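Local coordinates for protein cadherin-23 (Mus musculus, PDB 5UZ8) that probably serves calcium-dependent cell adhesion in hearing, as a cadherin whose tandem extracellular repeats are joined by linkers that bind calcium ions, at residues Asp108-Pro114 and Asp142-Phe148; Gly239-Met245 and Ser276-Thr281; Val156-Phe162 and Lys182-Thr188; Tyr14-Arg18 and Leu29-Ala33. All coordinates share one frame; numbering follows the deposited sequence.

Read from the N terminus, the four contacts follow one another in series; none nests in or crosses another. Contact 4 comes first and closes a short loop across the first cadherin repeat, where its two sheets pack face to face. Contact 1 closes the next loop, joining the linker after that repeat to a calcium-binding loop of the second. Contact 3, within the second repeat, closes the loop that runs from 156-162 through strand 170-173 to strand 184-193. Contact 2 pairs two strands of the third repeat and closes a loop holding strands 259-263 and 270-272. The chain is elongated, and the centres of contacts 4 and 2 lie about 99 Å apart.

Contact 1 (Asp108-Pro114 and Asp142-Phe148); sequences DINDNNP and DADSGNF. With CA (calcium ion), chain I; CA (calcium ion), chain J; CA (calcium ion), chain K.
Asp144 OD1 is gripped twice: by the calcium ion of chain J at 2.3 Å and by Asn112 ND2 at 3.0 Å. The hydrogen bond from the Asn112 amide is nearly straight, 172° at the hydrogen, but it meets Asp144 OD1 from above the carboxylate plane. This is the cadherin calcium-binding linker, where the DINDN sequence of one repeat meets the DAD sequence of the next. Asp144 bridges two metals, since its OD2 binds the calcium ion of chain I at 2.4 Å. The backbone N of Asn112 bonds to OD2 on its syn lone pair. Asn110 OD1, Asn112 O, both carboxylate oxygens of Asp142 and Phe148 O also bind this second ion, and Asp193 completes its site. Asp108 OD1, Ile109 O and Asp111 OD1 join Asp144 at the first ion, with Glu21 and Glu77 of the preceding repeat. Asp111 OD2 goes to the calcium ion of chain K. The shared metals probably offset the charge of these carboxylates and probably stiffen the linker. Asp108 OD2 accepts a hydrogen bond from Ser145 N at 3.0 Å. Asn110 CB sits over one face of the Phe148 ring in a CH-pi contact, 3.7 Å from the ring centroid.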
loop_
_atom_site.group_PDB
_atom_site.type_symbol
_atom_site.label_atom_id
_atom_site.label_comp_id
_atom_site.label_asym_id
_atom_site.label_seq_id
_atom_site.Cartn_x
_atom_site.Cartn_y
_atom_site.Cartn_z
ATOM N N ASP A 108 -19.485 -16.118 -12.639
ATOM C CA ASP A 108 -18.199 -15.538 -12.260
ATOM C C ASP A 108 -17.490 -16.466 -11.277
ATOM O O ASP A 108 -18.101 -16.954 -10.306
ATOM C CB ASP A 108 -18.480 -14.182 -11.590
ATOM C CG ASP A 108 -17.235 -13.411 -11.174
ATOM O OD1 ASP A 108 -16.196 -13.444 -11.889
ATOM O OD2 ASP A 108 -17.345 -12.685 -10.145
ATOM N N ILE A 109 -16.201 -16.659 -11.487
ATOM C CA ILE A 109 -15.309 -17.247 -10.471
ATOM C C ILE A 109 -14.278 -16.199 -10.045
ATOM O O ILE A 109 -14.058 -15.205 -10.739
ATOM C CB ILE A 109 -14.605 -18.556 -10.952
ATOM C CG1 ILE A 109 -13.465 -18.257 -11.919
ATOM C CG2 ILE A 109 -15.614 -19.537 -11.543
ATOM C CD1 ILE A 109 -12.750 -19.480 -12.485
ATOM N N ASN A 110 -13.651 -16.417 -8.903
ATOM C CA ASN A 110 -12.718 -15.468 -8.364
ATOM C C ASN A 110 -11.335 -15.683 -8.967
ATOM O O ASN A 110 -10.412 -16.175 -8.297
ATOM C CB ASN A 110 -12.682 -15.529 -6.834
ATOM C CG ASN A 110 -11.896 -14.380 -6.234
ATOM O OD1 ASN A 110 -11.767 -13.339 -6.860
ATOM N ND2 ASN A 110 -11.381 -14.557 -5.033
ATOM N N ASP A 111 -11.198 -15.271 -10.228
ATOM C CA ASP A 111 -9.956 -15.470 -10.984
ATOM C C ASP A 111 -9.126 -14.193 -11.208
ATOM O O ASP A 111 -8.121 -14.237 -11.931
ATOM C CB ASP A 111 -10.212 -16.237 -12.303
ATOM C CG ASP A 111 -11.186 -15.540 -13.261
ATOM O OD1 ASP A 111 -11.970 -14.641 -12.870
ATOM O OD2 ASP A 111 -11.244 -15.975 -14.440
ATOM N N ASN A 112 -9.513 -13.085 -10.592
ATOM C CA ASN A 112 -8.716 -11.864 -10.651
ATOM C C ASN A 112 -8.305 -11.418 -9.243
ATOM O O ASN A 112 -9.135 -11.390 -8.326
ATOM C CB ASN A 112 -9.469 -10.742 -11.355
ATOM C CG ASN A 112 -9.620 -11.015 -12.847
ATOM O OD1 ASN A 112 -8.729 -10.675 -13.630
ATOM N ND2 ASN A 112 -10.699 -11.710 -13.223
ATOM N N ASN A 113 -7.041 -11.052 -9.099
ATOM C CA ASN A 113 -6.531 -10.513 -7.842
ATOM C C ASN A 113 -6.842 -9.034 -7.783
ATOM O O ASN A 113 -6.816 -8.374 -8.828
ATOM C CB ASN A 113 -5.009 -10.639 -7.765
ATOM C CG ASN A 113 -4.550 -12.074 -7.612
ATOM O OD1 ASN A 113 -4.949 -12.917 -8.362
ATOM N ND2 ASN A 113 -3.709 -12.340 -6.625
ATOM N N PRO A 114 -6.965 -8.485 -6.555
ATOM C CA PRO A 114 -6.896 -7.017 -6.454
ATOM C C PRO A 114 -5.518 -6.551 -6.864
ATOM O O PRO A 114 -4.513 -7.204 -6.527
ATOM C CB PRO A 114 -7.163 -6.720 -4.978
ATOM C CG PRO A 114 -7.625 -7.976 -4.370
ATOM C CD PRO A 114 -7.106 -9.119 -5.242
ATOM N N ASP A 142 -10.378 -4.624 -8.598
ATOM C CA ASP A 142 -10.581 -6.061 -8.801
ATOM C C ASP A 142 -11.610 -6.258 -9.928
ATOM O O ASP A 142 -12.736 -5.782 -9.850
ATOM C CB ASP A 142 -11.031 -6.708 -7.518
ATOM C CG ASP A 142 -10.989 -8.239 -7.573
ATOM O OD1 ASP A 142 -11.691 -8.837 -8.424
ATOM O OD2 ASP A 142 -10.360 -8.873 -6.688
ATOM N N ALA A 143 -11.199 -6.985 -10.956
ATOM C CA ALA A 143 -12.006 -7.185 -12.165
ATOM C C ALA A 143 -13.164 -8.195 -12.078
ATOM O O ALA A 143 -13.959 -8.268 -13.007
ATOM C CB ALA A 143 -11.072 -7.556 -13.321
ATOM N N ASP A 144 -13.307 -8.919 -10.965
ATOM C CA ASP A 144 -14.435 -9.827 -10.784
ATOM C C ASP A 144 -15.710 -9.042 -10.426
ATOM O O ASP A 144 -15.754 -7.810 -10.581
ATOM C CB ASP A 144 -14.086 -10.884 -9.728
ATOM C CG ASP A 144 -12.904 -11.740 -10.146
ATOM O OD1 ASP A 144 -12.909 -12.251 -11.281
ATOM O OD2 ASP A 144 -11.947 -11.857 -9.358
ATOM N N SER A 145 -16.722 -9.760 -9.983
ATOM C CA SER A 145 -18.009 -9.207 -9.630
ATOM C C SER A 145 -18.437 -9.636 -8.223
ATOM O O SER A 145 -17.952 -10.619 -7.663
ATOM C CB SER A 145 -19.043 -9.605 -10.672
ATOM O OG SER A 145 -18.674 -8.995 -11.937
ATOM N N GLY A 146 -19.336 -8.857 -7.649
ATOM C CA GLY A 146 -19.919 -9.195 -6.365
ATOM C C GLY A 146 -18.835 -9.342 -5.309
ATOM O O GLY A 146 -17.920 -8.560 -5.284
ATOM N N ASN A 147 -18.987 -10.325 -4.429
ATOM C CA ASN A 147 -18.046 -10.506 -3.296
ATOM C C ASN A 147 -16.608 -10.738 -3.745
ATOM O O ASN A 147 -15.674 -10.310 -3.075
ATOM C CB ASN A 147 -18.459 -11.637 -2.361
ATOM C CG ASN A 147 -18.094 -11.341 -0.926
ATOM O OD1 ASN A 147 -18.679 -10.415 -0.352
ATOM N ND2 ASN A 147 -17.148 -12.085 -0.338
ATOM N N PHE A 148 -16.450 -11.389 -4.894
ATOM C CA PHE A 148 -15.147 -11.642 -5.451
ATOM C C PHE A 148 -14.367 -10.397 -5.851
ATOM O O PHE A 148 -13.154 -10.480 -6.100
ATOM C CB PHE A 148 -15.301 -12.568 -6.671
ATOM C CG PHE A 148 -15.831 -13.931 -6.360
ATOM C CD1 PHE A 148 -15.703 -14.516 -5.091
ATOM C CD2 PHE A 148 -16.369 -14.697 -7.383
ATOM C CE1 PHE A 148 -16.148 -15.801 -4.853
ATOM C CE2 PHE A 148 -16.798 -15.988 -7.157
ATOM C CZ PHE A 148 -16.704 -16.554 -5.882
HETATM CA CA CA I . -11.143 -11.081 -7.252
HETATM CA CA CA J . -14.112 -13.654 -12.673
HETATM CA CA CA K . -12.185 -14.425 -15.941
HETATM O O HOH W 1 -10.285 -13.031 -15.861
HETATM O O HOH W 2 -8.123 -7.359 -10.996
HETATM O O HOH W 3 -10.910 -15.700 -17.606
#

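Contact 2 (Gly239-Met245 and Ser276-Thr281); sequences GTSVITM and SGLVTT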
loop_
_atom_site.group_PDB
_atom_site.type_symbol
_atom_site.label_atom_id
_atom_site.label_comp_id
_atom_site.label_asym_id
_atom_site.label_seq_id
_atom_site.Cartn_x
_atom_site.Cartn_y
_atom_site.Cartn_z
ATOM N N GLY A 239 44.736 35.061 24.201
ATOM C CA GLY A 239 44.706 34.013 23.191
ATOM C C GLY A 239 45.072 32.639 23.720
ATOM O O GLY A 239 45.090 31.683 22.958
ATOM N N THR A 240 45.345 32.516 25.017
ATOM C CA THR A 240 45.732 31.232 25.594
ATOM C C THR A 240 44.504 30.303 25.615
ATOM O O THR A 240 43.415 30.692 26.074
ATOM C CB THR A 240 46.318 31.423 27.012
ATOM O OG1 THR A 240 47.533 32.164 26.903
ATOM C CG2 THR A 240 46.625 30.092 27.690
ATOM N N SER A 241 44.667 29.091 25.100
ATOM C CA SER A 241 43.579 28.101 25.152
ATOM C C SER A 241 43.231 27.695 26.563
ATOM O O SER A 241 44.125 27.472 27.378
ATOM C CB SER A 241 43.965 26.875 24.365
ATOM O OG SER A 241 43.977 27.227 23.005
ATOM N N VAL A 242 41.942 27.582 26.847
ATOM C CA VAL A 242 41.447 27.228 28.190
ATOM C C VAL A 242 40.827 25.830 28.177
ATOM O O VAL A 242 41.223 24.933 28.952
ATOM C CB VAL A 242 40.428 28.265 28.675
ATOM C CG1 VAL A 242 39.824 27.870 30.016
ATOM C CG2 VAL A 242 41.090 29.635 28.740
ATOM N N ILE A 243 39.857 25.647 27.282
ATOM C CA ILE A 243 39.099 24.411 27.207
ATOM C C ILE A 243 38.308 24.469 25.908
ATOM O O ILE A 243 38.033 25.579 25.413
ATOM C CB ILE A 243 38.113 24.296 28.403
ATOM C CG1 ILE A 243 37.497 22.899 28.467
ATOM C CG2 ILE A 243 37.051 25.400 28.397
ATOM C CD1 ILE A 243 36.795 22.657 29.799
ATOM N N THR A 244 37.986 23.302 25.353
ATOM C CA THR A 244 37.032 23.220 24.237
ATOM C C THR A 244 35.697 22.663 24.708
ATOM O O THR A 244 35.622 21.558 25.284
ATOM C CB THR A 244 37.595 22.359 23.102
ATOM O OG1 THR A 244 38.774 22.979 22.594
ATOM C CG2 THR A 244 36.579 22.192 21.967
ATOM N N MET A 245 34.653 23.445 24.463
ATOM C CA MET A 245 33.310 23.125 24.914
ATOM C C MET A 245 32.597 22.433 23.761
ATOM O O MET A 245 32.793 22.795 22.587
ATOM C CB MET A 245 32.559 24.392 25.310
ATOM C CG MET A 245 33.196 25.168 26.461
ATOM S SD MET A 245 33.488 24.203 27.950
ATOM C CE MET A 245 31.819 23.776 28.432
ATOM N N SER A 276 33.926 26.413 16.781
ATOM C CA SER A 276 34.747 25.315 17.304
ATOM C C SER A 276 34.516 25.028 18.782
ATOM O O SER A 276 34.872 23.957 19.264
ATOM C CB SER A 276 36.227 25.610 17.085
ATOM O OG SER A 276 36.698 26.544 18.021
ATOM N N GLY A 277 33.976 25.996 19.520
ATOM C CA GLY A 277 33.812 25.821 20.958
ATOM C C GLY A 277 35.077 26.056 21.760
ATOM O O GLY A 277 35.078 25.871 22.970
ATOM N N LEU A 278 36.152 26.494 21.119
ATOM C CA LEU A 278 37.391 26.738 21.860
ATOM C C LEU A 278 37.270 28.029 22.661
ATOM O O LEU A 278 37.029 29.101 22.085
ATOM C CB LEU A 278 38.584 26.845 20.915
ATOM C CG LEU A 278 39.938 27.211 21.561
ATOM C CD1 LEU A 278 40.322 26.204 22.635
ATOM C CD2 LEU A 278 41.043 27.263 20.512
ATOM N N VAL A 279 37.476 27.914 23.969
ATOM C CA VAL A 279 37.532 29.072 24.866
ATOM C C VAL A 279 39.003 29.509 25.024
ATOM O O VAL A 279 39.867 28.669 25.330
ATOM C CB VAL A 279 36.940 28.732 26.247
ATOM C CG1 VAL A 279 37.056 29.910 27.214
ATOM C CG2 VAL A 279 35.471 28.295 26.118
ATOM N N THR A 280 39.251 30.809 24.828
ATOM C CA THR A 280 40.541 31.435 25.052
ATOM C C THR A 280 40.429 32.619 25.990
ATOM O O THR A 280 39.332 33.154 26.202
ATOM C CB THR A 280 41.149 31.936 23.734
ATOM O OG1 THR A 280 40.164 32.716 23.050
ATOM C CG2 THR A 280 41.590 30.753 22.870
ATOM N N THR A 281 41.569 33.021 26.558
ATOM C CA THR A 281 41.621 34.205 27.418
ATOM C C THR A 281 41.650 35.435 26.513
ATOM O O THR A 281 42.120 35.340 25.378
ATOM C CB THR A 281 42.876 34.217 28.301
ATOM O OG1 THR A 281 44.060 34.176 27.467
ATOM C CG2 THR A 281 42.856 33.008 29.267
HETATM O O HOH W 4 33.426 21.791 20.229
#
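Thr281 OG1 stands between its backbone N and carbonyl carbon (chi1 58°), which turns it to the backbone N of Thr240. Val279 puts CG1 anti to the backbone N (chi1 177°) and CG2 beside that N; the first branch meets Val242 CB, the second Met245 CG. The segments form an antiparallel strand pair of a cadherin repeat, with the axes of strands 241-244 and 278-281 at 161°. A classic beta bulge interrupts it: Val242 and Ile243 both face Val279. Val242 N gives a bond of 2.8 Å to Val279 O, and Val279 N returns one of 2.8 Å to Ile243 O. Beyond the bulge, Met245 N bonds to Gly277 O at 2.9 Å. At the other end, Thr240 N reaches Thr281 OG1 at 3.2 Å, while Thr281 CG2 packs on Val242 CG2 at 3.8 Å. With an alanine in place of Thr281, the Thr240 N-H would probably lose this acceptor and a gap would open beside Val242 CG2. On the face of Ser241 and Thr244, Leu278 CD1 lies 3.6 Å from Thr244 OG1. Strand 278-281 has strand 270-272 on its other side. Val242 and Thr281 pack on Val232 of strand 227-233, and Ile243 touches Leu311 of strand 306-316, both in the second sheet.

Contact 3 (Val156-Phe162 and Lys182-Thr188); sequences VDGEGKF and KDHYILT
Phe162 drives its edge into one face of the Tyr185 ring, a T-shaped stack with the planes 78° apart and the centroids 4.9 Å apart. Phe162 CE2 sits over the centre of the tyrosine ring, 3.5 Å from Tyr185 CD1. Both CB atoms point to the opposite segment, and with CG anti to the carbonyl carbon (chi1 -55° and -62°) the rings meet between the strands. The contact joins the two sheets of a cadherin repeat, a beta sandwich. Lys182 CG lies over the opposite face of Tyr185, nearer its rim. The carboxylate of Glu159 comes at the edge of the same ring, with OE1 3.4 Å from Tyr185 CE2. Glu159 OE1 also forms a salt bridge with Lys182 NZ at 2.9 Å, met on its syn side. A water joins Glu159 OE2, Lys182 NZ and Ile186 N. A leucine at Tyr185 would probably cost Phe162 its aromatic partner and leave the Glu159-Lys182 pair without the flat support beside it. Leu187 CD1 packs against Phe162 CD2 at 3.8 Å. At the far end, Val156 N bonds to Thr188 O at 3.0 Å. Phe162 opens strand 162-164 of one sheet, and Tyr185 belongs to strand 184-193 of the other, between strands 151-155 and 204-214. Ile211 of strand 204-214 also touches Phe162, and Leu177 of a loop touches both rings.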
loop_
_atom_site.group_PDB
_atom_site.type_symbol
_atom_site.label_atom_id
_atom_site.label_comp_id
_atom_site.label_asym_id
_atom_site.label_seq_id
_atom_site.Cartn_x
_atom_site.Cartn_y
_atom_site.Cartn_z
ATOM N N VAL A 156 0.471 -5.073 7.044
ATOM C CA VAL A 156 1.111 -6.218 7.631
ATOM C C VAL A 156 1.656 -5.871 9.028
ATOM O O VAL A 156 1.550 -6.666 9.940
ATOM C CB VAL A 156 2.251 -6.713 6.727
ATOM C CG1 VAL A 156 3.126 -7.758 7.440
ATOM C CG2 VAL A 156 1.661 -7.266 5.446
ATOM N N ASP A 157 2.212 -4.678 9.196
ATOM C CA ASP A 157 2.704 -4.245 10.520
ATOM C C ASP A 157 2.877 -2.721 10.514
ATOM O O ASP A 157 3.895 -2.180 10.041
ATOM C CB ASP A 157 4.019 -4.938 10.886
ATOM C CG ASP A 157 4.600 -4.457 12.237
ATOM O OD1 ASP A 157 3.902 -3.780 13.041
ATOM O OD2 ASP A 157 5.774 -4.792 12.504
ATOM N N GLY A 158 1.880 -2.047 11.076
ATOM C CA GLY A 158 1.912 -0.617 11.246
ATOM C C GLY A 158 2.856 -0.115 12.321
ATOM O O GLY A 158 3.008 1.095 12.439
ATOM N N GLU A 159 3.436 -1.038 13.113
ATOM C CA GLU A 159 4.408 -0.739 14.174
ATOM C C GLU A 159 3.776 0.049 15.343
ATOM O O GLU A 159 4.469 0.640 16.166
ATOM C CB GLU A 159 5.634 -0.028 13.590
ATOM C CG GLU A 159 6.267 -0.788 12.423
ATOM C CD GLU A 159 7.504 -0.095 11.842
ATOM O OE1 GLU A 159 8.250 0.597 12.615
ATOM O OE2 GLU A 159 7.695 -0.253 10.593
ATOM N N GLY A 160 2.448 0.029 15.401
ATOM C CA GLY A 160 1.712 0.880 16.328
ATOM C C GLY A 160 1.747 2.361 15.994
ATOM O O GLY A 160 1.205 3.162 16.771
ATOM N N LYS A 161 2.344 2.733 14.847
ATOM C CA LYS A 161 2.454 4.125 14.447
ATOM C C LYS A 161 1.435 4.524 13.383
ATOM O O LYS A 161 1.084 5.701 13.313
ATOM C CB LYS A 161 3.852 4.420 13.875
ATOM C CG LYS A 161 5.032 3.937 14.723
ATOM C CD LYS A 161 4.876 4.256 16.184
ATOM C CE LYS A 161 5.037 5.729 16.423
ATOM N NZ LYS A 161 5.102 6.003 17.896
ATOM N N PHE A 162 1.039 3.577 12.540
ATOM C CA PHE A 162 0.109 3.804 11.438
ATOM C C PHE A 162 -0.983 2.748 11.402
ATOM O O PHE A 162 -0.783 1.599 11.835
ATOM C CB PHE A 162 0.854 3.758 10.107
ATOM C CG PHE A 162 2.001 4.718 10.046
ATOM C CD1 PHE A 162 1.769 6.051 9.792
ATOM C CD2 PHE A 162 3.293 4.300 10.368
ATOM C CE1 PHE A 162 2.811 6.969 9.810
ATOM C CE2 PHE A 162 4.336 5.202 10.358
ATOM C CZ PHE A 162 4.091 6.536 10.076
ATOM N N LYS A 182 12.872 7.323 14.782
ATOM C CA LYS A 182 12.822 6.618 13.503
ATOM C C LYS A 182 12.436 7.612 12.424
ATOM O O LYS A 182 11.403 8.292 12.534
ATOM C CB LYS A 182 11.792 5.479 13.578
ATOM C CG LYS A 182 11.743 4.615 12.338
ATOM C CD LYS A 182 11.192 3.207 12.580
ATOM C CE LYS A 182 11.215 2.399 11.284
ATOM N NZ LYS A 182 10.862 0.971 11.512
ATOM N N ASP A 183 13.269 7.715 11.403
ATOM C CA ASP A 183 13.109 8.819 10.441
ATOM C C ASP A 183 12.336 8.467 9.173
ATOM O O ASP A 183 12.048 9.342 8.365
ATOM C CB ASP A 183 14.451 9.477 10.077
ATOM C CG ASP A 183 15.415 8.559 9.359
ATOM O OD1 ASP A 183 15.106 7.395 9.048
ATOM O OD2 ASP A 183 16.544 9.045 9.090
ATOM N N HIS A 184 12.018 7.196 8.979
ATOM C CA HIS A 184 11.128 6.808 7.894
ATOM C C HIS A 184 10.679 5.356 8.104
ATOM O O HIS A 184 11.338 4.577 8.818
ATOM C CB HIS A 184 11.807 6.885 6.533
ATOM C CG HIS A 184 12.881 5.865 6.332
ATOM N ND1 HIS A 184 14.066 5.901 7.029
ATOM C CD2 HIS A 184 12.962 4.801 5.501
ATOM C CE1 HIS A 184 14.845 4.907 6.626
ATOM N NE2 HIS A 184 14.195 4.221 5.699
ATOM N N TYR A 185 9.591 5.012 7.436
ATOM C CA TYR A 185 8.966 3.694 7.515
ATOM C C TYR A 185 8.757 3.160 6.102
ATOM O O TYR A 185 8.437 3.935 5.174
ATOM C CB TYR A 185 7.603 3.843 8.209
ATOM C CG TYR A 185 7.696 4.353 9.612
ATOM C CD1 TYR A 185 7.804 5.718 9.871
ATOM C CD2 TYR A 185 7.681 3.469 10.700
ATOM C CE1 TYR A 185 7.904 6.195 11.187
ATOM C CE2 TYR A 185 7.725 3.928 12.013
ATOM C CZ TYR A 185 7.846 5.305 12.237
ATOM O OH TYR A 185 7.949 5.797 13.506
ATOM N N ILE A 186 8.908 1.849 5.945
ATOM C CA ILE A 186 8.553 1.180 4.700
ATOM C C ILE A 186 7.549 0.088 5.090
ATOM O O ILE A 186 7.936 -0.929 5.625
ATOM C CB ILE A 186 9.799 0.597 3.984
ATOM C CG1 ILE A 186 10.857 1.694 3.824
ATOM C CG2 ILE A 186 9.400 -0.021 2.635
ATOM C CD1 ILE A 186 12.106 1.246 3.093
ATOM N N LEU A 187 6.278 0.357 4.838
ATOM C CA LEU A 187 5.172 -0.471 5.284
ATOM C C LEU A 187 4.631 -1.299 4.119
ATOM O O LEU A 187 4.678 -0.872 2.979
ATOM C CB LEU A 187 4.064 0.406 5.789
ATOM C CG LEU A 187 4.406 1.394 6.898
ATOM C CD1 LEU A 187 3.113 2.134 7.226
ATOM C CD2 LEU A 187 5.028 0.631 8.063
ATOM N N THR A 188 4.149 -2.491 4.424
ATOM C CA THR A 188 3.466 -3.323 3.440
ATOM C C THR A 188 1.961 -3.183 3.623
ATOM O O THR A 188 1.440 -3.527 4.687
ATOM C CB THR A 188 3.870 -4.793 3.614
ATOM O OG1 THR A 188 5.297 -4.917 3.456
ATOM C CG2 THR A 188 3.168 -5.652 2.590
HETATM O O HOH W 5 3.133 -2.767 7.308
HETATM O O HOH W 6 9.993 0.352 8.524
#

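Contact 4 (Tyr14-Arg18 and Leu29-Ala33); sequences YYTER and LIAVA
Tyr15 lies across Val32, and its side chain can be followed outward from the backbone. Tyr15 CB meets the end of the isoleucine, 3.8 Å from Ile30 CD1. Tyr15 CG comes next, 3.6 Å from Val32 CG1. From here on the valine lies against one ring face. Tyr15 CD2 approaches Val32 CG1 to 3.4 Å, and Tyr15 CE2 is 3.5 Å from the same methyl. Only farther out, at Tyr15 CZ, does Val32 CB become nearer than CG1. Val32 CG1 thus sits over the centre of that face, and the CH-pi contact is almost upright, 10° off the ring normal. Tyr15 CG is anti to the carbonyl carbon (chi1 -64°), which lays the ring over strand 28-35. At the tip, Tyr15 OH passes 3.4 Å from Ala33 O without bonding to it; its hydrogen bond goes to Lys8 O.

Glu17 extends the same face of its strand. Its CB meets Ile30 CD1 at 3.9 Å, and its CG comes to 3.4 Å from Leu29 O. A water bridges Leu29 O and Arg18 O at this end. No direct hydrogen bond joins the two segments. Their strand axes run 7.2 Å apart at closest, at 151°, so they pack face to face rather than pair.

This is packing between the two sheets of a cadherin beta sandwich. Strand 15-20 is an outermost strand of one sheet and bonds to strand 97-107. Strand 28-35 lies in the other sheet, between strands 6-7 and 66-70. Leu29 and Ile30 form a classic beta bulge there, both facing Val68 of strand 66-70.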
loop_
_atom_site.group_PDB
_atom_site.type_symbol
_atom_site.label_atom_id
_atom_site.label_comp_id
_atom_site.label_asym_id
_atom_site.label_seq_id
_atom_site.Cartn_x
_atom_site.Cartn_y
_atom_site.Cartn_z
ATOM N N TYR A 14 -37.705 -22.598 -23.893
ATOM C CA TYR A 14 -36.274 -22.404 -24.121
ATOM C C TYR A 14 -35.512 -23.245 -23.105
ATOM O O TYR A 14 -36.081 -23.644 -22.082
ATOM C CB TYR A 14 -35.869 -20.916 -23.971
ATOM C CG TYR A 14 -36.178 -20.340 -22.605
ATOM C CD1 TYR A 14 -35.315 -20.554 -21.525
ATOM C CD2 TYR A 14 -37.311 -19.545 -22.386
ATOM C CE1 TYR A 14 -35.611 -20.039 -20.260
ATOM C CE2 TYR A 14 -37.582 -19.016 -21.128
ATOM C CZ TYR A 14 -36.719 -19.282 -20.080
ATOM O OH TYR A 14 -36.955 -18.793 -18.808
ATOM N N TYR A 15 -34.234 -23.496 -23.382
ATOM C CA TYR A 15 -33.338 -24.150 -22.428
ATOM C C TYR A 15 -32.393 -23.166 -21.756
ATOM O O TYR A 15 -31.987 -22.170 -22.351
ATOM C CB TYR A 15 -32.482 -25.197 -23.115
ATOM C CG TYR A 15 -33.215 -26.377 -23.707
ATOM C CD1 TYR A 15 -33.665 -27.418 -22.908
ATOM C CD2 TYR A 15 -33.386 -26.486 -25.089
ATOM C CE1 TYR A 15 -34.294 -28.529 -23.467
ATOM C CE2 TYR A 15 -34.024 -27.581 -25.647
ATOM C CZ TYR A 15 -34.480 -28.595 -24.846
ATOM O OH TYR A 15 -35.099 -29.702 -25.414
ATOM N N THR A 16 -32.031 -23.449 -20.509
ATOM C CA THR A 16 -31.005 -22.669 -19.855
ATOM C C THR A 16 -30.161 -23.550 -18.930
ATOM O O THR A 16 -30.626 -24.576 -18.417
ATOM C CB THR A 16 -31.602 -21.462 -19.120
ATOM O OG1 THR A 16 -30.546 -20.585 -18.686
ATOM C CG2 THR A 16 -32.441 -21.918 -17.890
ATOM N N GLU A 17 -28.907 -23.138 -18.739
ATOM C CA GLU A 17 -28.002 -23.822 -17.839
ATOM C C GLU A 17 -26.956 -22.784 -17.403
ATOM O O GLU A 17 -26.610 -21.875 -18.173
ATOM C CB GLU A 17 -27.365 -24.981 -18.617
ATOM C CG GLU A 17 -27.017 -26.239 -17.891
ATOM C CD GLU A 17 -28.179 -26.957 -17.226
ATOM O OE1 GLU A 17 -29.029 -27.601 -17.893
ATOM O OE2 GLU A 17 -28.196 -26.924 -16.000
ATOM N N ARG A 18 -26.480 -22.920 -16.174
ATOM C CA ARG A 18 -25.321 -22.176 -15.701
ATOM C C ARG A 18 -24.020 -22.840 -16.132
ATOM O O ARG A 18 -23.917 -24.078 -16.155
ATOM C CB ARG A 18 -25.367 -22.059 -14.186
ATOM C CG ARG A 18 -26.487 -21.172 -13.701
ATOM C CD ARG A 18 -26.908 -21.518 -12.281
ATOM N NE ARG A 18 -25.876 -21.195 -11.299
ATOM C CZ ARG A 18 -25.587 -19.967 -10.850
ATOM N NH1 ARG A 18 -26.222 -18.887 -11.318
ATOM N NH2 ARG A 18 -24.630 -19.808 -9.927
ATOM N N LEU A 29 -21.711 -28.543 -21.608
ATOM C CA LEU A 29 -22.349 -27.333 -21.127
ATOM C C LEU A 29 -23.855 -27.524 -20.937
ATOM O O LEU A 29 -24.422 -26.997 -19.992
ATOM C CB LEU A 29 -22.101 -26.203 -22.079
ATOM C CG LEU A 29 -20.639 -25.895 -22.376
ATOM C CD1 LEU A 29 -20.597 -24.693 -23.307
ATOM C CD2 LEU A 29 -19.844 -25.651 -21.114
ATOM N N ILE A 30 -24.488 -28.239 -21.853
ATOM C CA ILE A 30 -25.912 -28.535 -21.768
ATOM C C ILE A 30 -26.177 -29.681 -22.700
ATOM O O ILE A 30 -25.471 -29.852 -23.674
ATOM C CB ILE A 30 -26.774 -27.304 -22.131
ATOM C CG1 ILE A 30 -28.255 -27.539 -21.789
ATOM C CG2 ILE A 30 -26.583 -26.848 -23.594
ATOM C CD1 ILE A 30 -29.053 -26.241 -21.872
ATOM N N ALA A 31 -27.182 -30.490 -22.386
ATOM C CA ALA A 31 -27.620 -31.525 -23.300
ATOM C C ALA A 31 -29.099 -31.406 -23.516
ATOM O O ALA A 31 -29.854 -31.386 -22.547
ATOM C CB ALA A 31 -27.288 -32.887 -22.749
ATOM N N VAL A 32 -29.488 -31.279 -24.778
ATOM C CA VAL A 32 -30.894 -31.165 -25.154
ATOM C C VAL A 32 -31.256 -32.344 -26.036
ATOM O O VAL A 32 -30.376 -33.039 -26.550
ATOM C CB VAL A 32 -31.190 -29.841 -25.865
ATOM C CG1 VAL A 32 -30.724 -28.662 -25.036
ATOM C CG2 VAL A 32 -30.570 -29.795 -27.250
ATOM N N ALA A 33 -32.554 -32.566 -26.230
ATOM C CA ALA A 33 -33.018 -33.676 -27.012
ATOM C C ALA A 33 -34.368 -33.341 -27.611
ATOM O O ALA A 33 -35.194 -32.678 -26.971
ATOM C CB ALA A 33 -33.137 -34.935 -26.156
HETATM O O HOH W 7 -23.437 -26.509 -17.580
#